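Capsid fiber protein (Bacillus phage phi29, PDB 6QYY) forms the head fibers of the phage, and this trimeric N-terminal base probably attaches them to the capsid surface. Local coordinates at residues H32-T37 / T78-G83; I38-V42 / M57-W63. All coordinates share one frame; numbering follows the deposited sequence.

Contact 1. Residues H32-T37 / T78-G83; sequences HAAENT and TTGKDG
Asn36 and Thr79 meet through their backbones: Asn36 N donates to Thr79 O at 2.8 Å, with an almost straight N-H...O angle of 176°. The same carbonyl oxygen takes a proton from a water. That water also donates to Asn36 OD1, so it bridges the two acceptors Asn36 OD1 and Thr79 O, beside the direct bond from Asn36 N. Thr79 returns a bond with its hydroxyl, OG1 giving its proton to Thr37 O at 2.8 Å. Its methyl CG2, anti to the backbone N (OG1 chi1 -54°), lies against the carbonyl oxygens of Ala33 and Ala34. Residues Ala34 to Thr37 form a type II beta turn, which brings these groups up to the end of strand 76-79. Within it Ala34 O accepts twice, from Thr37 N and, at 2.6 Å, from Thr37 OG1. Both donors come from the same face of the carbonyl plane. A second water joins the loops further along: it donates to Ala33 O and Gly80 O, each at 2.6 Å, and accepts from Gly83 N. Asp82 O sits over one face of the His32 ring, 3.4 Å from ND1, but is not hydrogen-bonded to it; Arg17 binds this oxygen, and Met14 N binds His32 NE2. On the exposed side the Glu35 carboxylate rests on Lys81 CE, OE1 at 3.1 Å, while NZ stays beyond salt-bridge range at 4.4 Å from OE1.

Contact 2. Residues I38-V42 / M57-W63; sequences IPDYV and MYPLAAW
Tyr41 lies between Met57 and Trp63 and makes the tight part of this contact. Met57 CG sits over the centre of one face of the Tyr41 ring, 3.7 Å from its centroid, as a CH-pi contact. The chain bends at chi3 (72°), which turns Met57 CE back onto the same face, 3.6 Å from Tyr41 CD1. SD stands higher above the ring, a more distant Met-aromatic contact. Trp63 turns its edge toward the face of Tyr41, in an offset edge-to-face pair with planes at 83°. Trp63 CZ2 is 3.6 Å from Tyr41 CD1. Val42 CG1 lies over one face of the indole, 3.5 Å from the centroid of the five-membered ring of Trp63 and almost on its normal. Pro39 CG meets the indole edge at CZ3.

The polar end of Tyr41 is held differently. Tyr58 N donates to Tyr41 OH at 2.8 Å, with an angle of 163°. A water in the plane of the indole accepts from Trp63 NE1 at 3.0 Å and is also hydrogen-bonded to Tyr41 OH, so the buried indole N-H is satisfied. Packing is looser beyond this point. Leu60 CD2 approaches the Tyr41 ring edge only at 4.1 Å from Tyr41 CE1. Tyr58 is exposed, with its CB near Tyr41 OH.

Asp40 and Tyr41 both face Leu19 in a classic beta bulge, which joins strand 41-42 to strand 18-23. Leu60 packs on Leu60 of the second subunit. Trp63, on strand 62-66, packs against Leu18 of strand 18-23 and Ile112 of strand 107-112.

In the fold
From the N terminus, the chain forms strands 3-9, 18-23 and 28-32 of the mixed sheet before it enters contact 1 at 32-37. The next residues, 38-42, begin contact 2. Strand 52-57 then completes the mixed sheet, and 57-63 closes the shorter loop of contact 2 as the chain passes into the antiparallel sheet. Only later, at 78-83, where strand 76-79 ends and runs into a turn, is the longer loop of contact 1 closed, so it encloses contact 2. The contacts do not cross. Both tie the mixed sheet to the antiparallel one, and they meet at Pro39, which packs against Ala33 and Thr79. Contact 2 also reaches the neighbouring subunits of the trimer.

Contact 1. Residues H32-T37 / T78-G83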
loop_
_atom_site.group_PDB
_atom_site.type_symbol
_atom_site.label_atom_id
_atom_site.label_comp_id
_atom_site.label_asym_id
_atom_site.label_seq_id
_atom_site.Cartn_x
_atom_site.Cartn_y
_atom_site.Cartn_z
ATOM N N HIS A 32 7.009 -7.512 19.360
ATOM C CA HIS A 32 7.915 -7.654 18.231
ATOM C C HIS A 32 7.435 -8.757 17.303
ATOM O O HIS A 32 7.106 -9.862 17.748
ATOM C CB HIS A 32 9.328 -7.962 18.725
ATOM C CG HIS A 32 9.972 -6.806 19.409
ATOM N ND1 HIS A 32 10.991 -6.949 20.326
ATOM C CD2 HIS A 32 9.726 -5.477 19.321
ATOM C CE1 HIS A 32 11.348 -5.758 20.771
ATOM N NE2 HIS A 32 10.598 -4.847 20.173
ATOM N N ALA A 33 7.400 -8.453 16.006
ATOM C CA ALA A 33 7.083 -9.461 15.007
ATOM C C ALA A 33 8.053 -10.630 15.117
ATOM O O ALA A 33 9.242 -10.450 15.400
ATOM C CB ALA A 33 7.140 -8.854 13.604
ATOM N N ALA A 34 7.531 -11.837 14.924
ATOM C CA ALA A 34 8.353 -13.032 15.032
ATOM C C ALA A 34 9.311 -13.146 13.845
ATOM O O ALA A 34 9.025 -12.691 12.734
ATOM C CB ALA A 34 7.473 -14.284 15.118
ATOM N N GLU A 35 10.455 -13.773 14.095
ATOM C CA GLU A 35 11.464 -13.967 13.062
ATOM C C GLU A 35 10.890 -14.701 11.848
ATOM O O GLU A 35 10.094 -15.632 11.985
ATOM C CB GLU A 35 12.636 -14.744 13.655
ATOM C CG GLU A 35 13.823 -14.870 12.742
ATOM C CD GLU A 35 14.935 -15.684 13.363
ATOM O OE1 GLU A 35 14.696 -16.301 14.425
ATOM O OE2 GLU A 35 16.048 -15.698 12.799
ATOM N N ASN A 36 11.281 -14.240 10.653
ATOM C CA ASN A 36 10.857 -14.761 9.351
ATOM C C ASN A 36 9.352 -14.627 9.088
ATOM O O ASN A 36 8.805 -15.351 8.256
ATOM C CB ASN A 36 11.293 -16.221 9.171
ATOM C CG ASN A 36 12.793 -16.370 9.181
ATOM O OD1 ASN A 36 13.495 -15.742 8.386
ATOM N ND2 ASN A 36 13.300 -17.174 10.105
ATOM N N THR A 37 8.654 -13.705 9.746
ATOM C CA THR A 37 7.252 -13.473 9.435
ATOM C C THR A 37 7.077 -12.094 8.809
ATOM O O THR A 37 7.964 -11.237 8.877
ATOM C CB THR A 37 6.367 -13.595 10.682
ATOM O OG1 THR A 37 6.657 -12.521 11.586
ATOM C CG2 THR A 37 6.619 -14.914 11.383
ATOM N N THR A 78 13.443 -9.404 5.642
ATOM C CA THR A 78 12.413 -10.039 6.459
ATOM C C THR A 78 12.679 -9.713 7.925
ATOM O O THR A 78 13.658 -9.049 8.268
ATOM C CB THR A 78 12.396 -11.563 6.256
ATOM O OG1 THR A 78 11.210 -12.114 6.856
ATOM C CG2 THR A 78 13.622 -12.185 6.914
ATOM N N THR A 79 11.801 -10.196 8.799
ATOM C CA THR A 79 11.972 -9.990 10.229
ATOM C C THR A 79 13.075 -10.893 10.776
ATOM O O THR A 79 13.088 -12.100 10.514
ATOM C CB THR A 79 10.658 -10.279 10.950
ATOM O OG1 THR A 79 9.617 -9.503 10.361
ATOM C CG2 THR A 79 10.765 -9.930 12.426
ATOM N N GLY A 80 14.006 -10.309 11.525
ATOM C CA GLY A 80 15.023 -11.051 12.256
ATOM C C GLY A 80 14.666 -11.238 13.719
ATOM O O GLY A 80 13.488 -11.298 14.092
ATOM N N LYS A 81 15.695 -11.346 14.561
ATOM C CA LYS A 81 15.492 -11.442 16.006
ATOM C C LYS A 81 15.038 -10.103 16.592
ATOM O O LYS A 81 15.452 -9.032 16.139
ATOM C CB LYS A 81 16.783 -11.866 16.701
ATOM C CG LYS A 81 17.517 -13.044 16.081
ATOM C CD LYS A 81 16.627 -14.251 15.904
ATOM C CE LYS A 81 17.452 -15.508 15.592
ATOM N NZ LYS A 81 18.484 -15.805 16.615
ATOM N N ASP A 82 14.199 -10.175 17.637
ATOM C CA ASP A 82 13.762 -8.993 18.397
ATOM C C ASP A 82 13.144 -7.920 17.503
ATOM O O ASP A 82 13.268 -6.719 17.779
ATOM C CB ASP A 82 14.919 -8.389 19.195
ATOM C CG ASP A 82 15.580 -9.396 20.123
ATOM O OD1 ASP A 82 15.042 -10.512 20.258
ATOM O OD2 ASP A 82 16.639 -9.076 20.706
ATOM N N GLY A 83 12.460 -8.326 16.431
ATOM C CA GLY A 83 11.779 -7.352 15.592
ATOM C C GLY A 83 12.677 -6.496 14.726
ATOM O O GLY A 83 12.239 -5.451 14.226
HETATM O O HOH W 1 11.694 -11.054 16.026
HETATM O O HOH W 2 15.161 -13.909 9.476
#

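Contact 2. Residues I38-V42 / M57-W63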
loop_
_atom_site.group_PDB
_atom_site.type_symbol
_atom_site.label_atom_id
_atom_site.label_comp_id
_atom_site.label_asym_id
_atom_site.label_seq_id
_atom_site.Cartn_x
_atom_site.Cartn_y
_atom_site.Cartn_z
ATOM N N ILE A 38 5.922 -11.890 8.185
ATOM C CA ILE A 38 5.569 -10.574 7.654
ATOM C C ILE A 38 5.040 -9.721 8.801
ATOM O O ILE A 38 4.052 -10.100 9.448
ATOM C CB ILE A 38 4.528 -10.671 6.529
ATOM C CG1 ILE A 38 4.982 -11.640 5.433
ATOM C CG2 ILE A 38 4.213 -9.275 5.989
ATOM C CD1 ILE A 38 6.187 -11.173 4.641
ATOM N N PRO A 39 5.645 -8.572 9.081
ATOM C CA PRO A 39 5.157 -7.734 10.175
ATOM C C PRO A 39 3.824 -7.097 9.830
ATOM O O PRO A 39 3.447 -6.953 8.662
ATOM C CB PRO A 39 6.250 -6.667 10.317
ATOM C CG PRO A 39 6.820 -6.550 8.945
ATOM C CD PRO A 39 6.798 -7.969 8.392
ATOM N N ASP A 40 3.102 -6.717 10.880
ATOM C CA ASP A 40 1.867 -5.955 10.719
ATOM C C ASP A 40 2.132 -4.455 10.647
ATOM O O ASP A 40 1.486 -3.747 9.865
ATOM C CB ASP A 40 0.904 -6.264 11.867
ATOM C CG ASP A 40 0.450 -7.714 11.871
ATOM O OD1 ASP A 40 0.175 -8.264 10.770
ATOM O OD2 ASP A 40 0.366 -8.316 12.968
ATOM N N TYR A 41 3.073 -3.956 11.441
ATOM C CA TYR A 41 3.429 -2.543 11.401
ATOM C C TYR A 41 4.819 -2.399 12.020
ATOM O O TYR A 41 5.572 -3.375 12.099
ATOM C CB TYR A 41 2.348 -1.677 12.081
ATOM C CG TYR A 41 2.395 -0.230 11.566
ATOM C CD1 TYR A 41 2.232 0.042 10.206
ATOM C CD2 TYR A 41 2.650 0.836 12.422
ATOM C CE1 TYR A 41 2.312 1.352 9.716
ATOM C CE2 TYR A 41 2.732 2.150 11.942
ATOM C CZ TYR A 41 2.566 2.398 10.588
ATOM O OH TYR A 41 2.643 3.694 10.105
ATOM N N VAL A 42 5.166 -1.181 12.442
ATOM C CA VAL A 42 6.484 -0.854 12.969
ATOM C C VAL A 42 6.316 0.123 14.130
ATOM O O VAL A 42 5.419 0.972 14.132
ATOM C CB VAL A 42 7.408 -0.273 11.872
ATOM C CG1 VAL A 42 6.817 1.023 11.294
ATOM C CG2 VAL A 42 8.823 -0.047 12.399
ATOM N N MET A 57 -0.703 4.993 12.856
ATOM C CA MET A 57 -0.350 4.402 11.582
ATOM C C MET A 57 -0.492 5.432 10.467
ATOM O O MET A 57 -1.449 6.216 10.439
ATOM C CB MET A 57 -1.172 3.135 11.291
ATOM C CG MET A 57 -0.890 1.988 12.251
ATOM S SD MET A 57 -2.021 0.636 12.083
ATOM C CE MET A 57 -1.391 0.051 10.509
ATOM N N TYR A 58 0.496 5.431 9.577
ATOM C CA TYR A 58 0.706 6.391 8.504
ATOM C C TYR A 58 0.682 5.695 7.149
ATOM O O TYR A 58 0.846 4.472 7.070
ATOM C CB TYR A 58 2.061 7.094 8.694
ATOM C CG TYR A 58 2.020 8.086 9.833
ATOM C CD1 TYR A 58 1.532 9.369 9.629
ATOM C CD2 TYR A 58 2.426 7.727 11.118
ATOM C CE1 TYR A 58 1.464 10.293 10.666
ATOM C CE2 TYR A 58 2.366 8.655 12.176
ATOM C CZ TYR A 58 1.881 9.932 11.934
ATOM O OH TYR A 58 1.804 10.872 12.945
ATOM N N PRO A 59 0.471 6.444 6.061
ATOM C CA PRO A 59 0.513 5.840 4.721
ATOM C C PRO A 59 1.817 5.095 4.472
ATOM O O PRO A 59 2.881 5.478 4.961
ATOM C CB PRO A 59 0.364 7.047 3.783
ATOM C CG PRO A 59 -0.452 8.035 4.590
ATOM C CD PRO A 59 0.055 7.862 6.019
ATOM N N LEU A 60 1.713 4.002 3.723
ATOM C CA LEU A 60 2.822 3.073 3.536
ATOM C C LEU A 60 3.679 3.484 2.345
ATOM O O LEU A 60 3.190 3.569 1.211
ATOM C CB LEU A 60 2.296 1.657 3.322
ATOM C CG LEU A 60 1.339 1.133 4.401
ATOM C CD1 LEU A 60 0.655 -0.142 3.900
ATOM C CD2 LEU A 60 2.110 0.876 5.698
ATOM N N ALA A 61 4.959 3.714 2.594
ATOM C CA ALA A 61 5.928 3.735 1.508
ATOM C C ALA A 61 7.239 3.174 2.040
ATOM O O ALA A 61 7.664 2.087 1.636
ATOM C CB ALA A 61 6.111 5.144 0.943
ATOM N N ALA A 62 7.864 3.881 2.977
ATOM C CA ALA A 62 9.131 3.450 3.552
ATOM C C ALA A 62 9.024 3.377 5.074
ATOM O O ALA A 62 8.259 4.119 5.697
ATOM C CB ALA A 62 10.267 4.397 3.148
ATOM N N TRP A 63 9.788 2.464 5.665
ATOM C CA TRP A 63 9.887 2.340 7.122
ATOM C C TRP A 63 11.336 2.471 7.562
ATOM O O TRP A 63 12.254 2.116 6.823
ATOM C CB TRP A 63 9.377 0.991 7.622
ATOM C CG TRP A 63 7.912 0.838 7.695
ATOM C CD1 TRP A 63 6.964 1.828 7.636
ATOM C CD2 TRP A 63 7.208 -0.388 7.850
ATOM N NE1 TRP A 63 5.707 1.275 7.744
ATOM C CE2 TRP A 63 5.830 -0.085 7.865
ATOM C CE3 TRP A 63 7.607 -1.728 7.957
ATOM C CZ2 TRP A 63 4.846 -1.074 7.999
ATOM C CZ3 TRP A 63 6.627 -2.710 8.098
ATOM C CH2 TRP A 63 5.268 -2.379 8.105
HETATM O O HOH W 3 3.841 3.642 7.453
#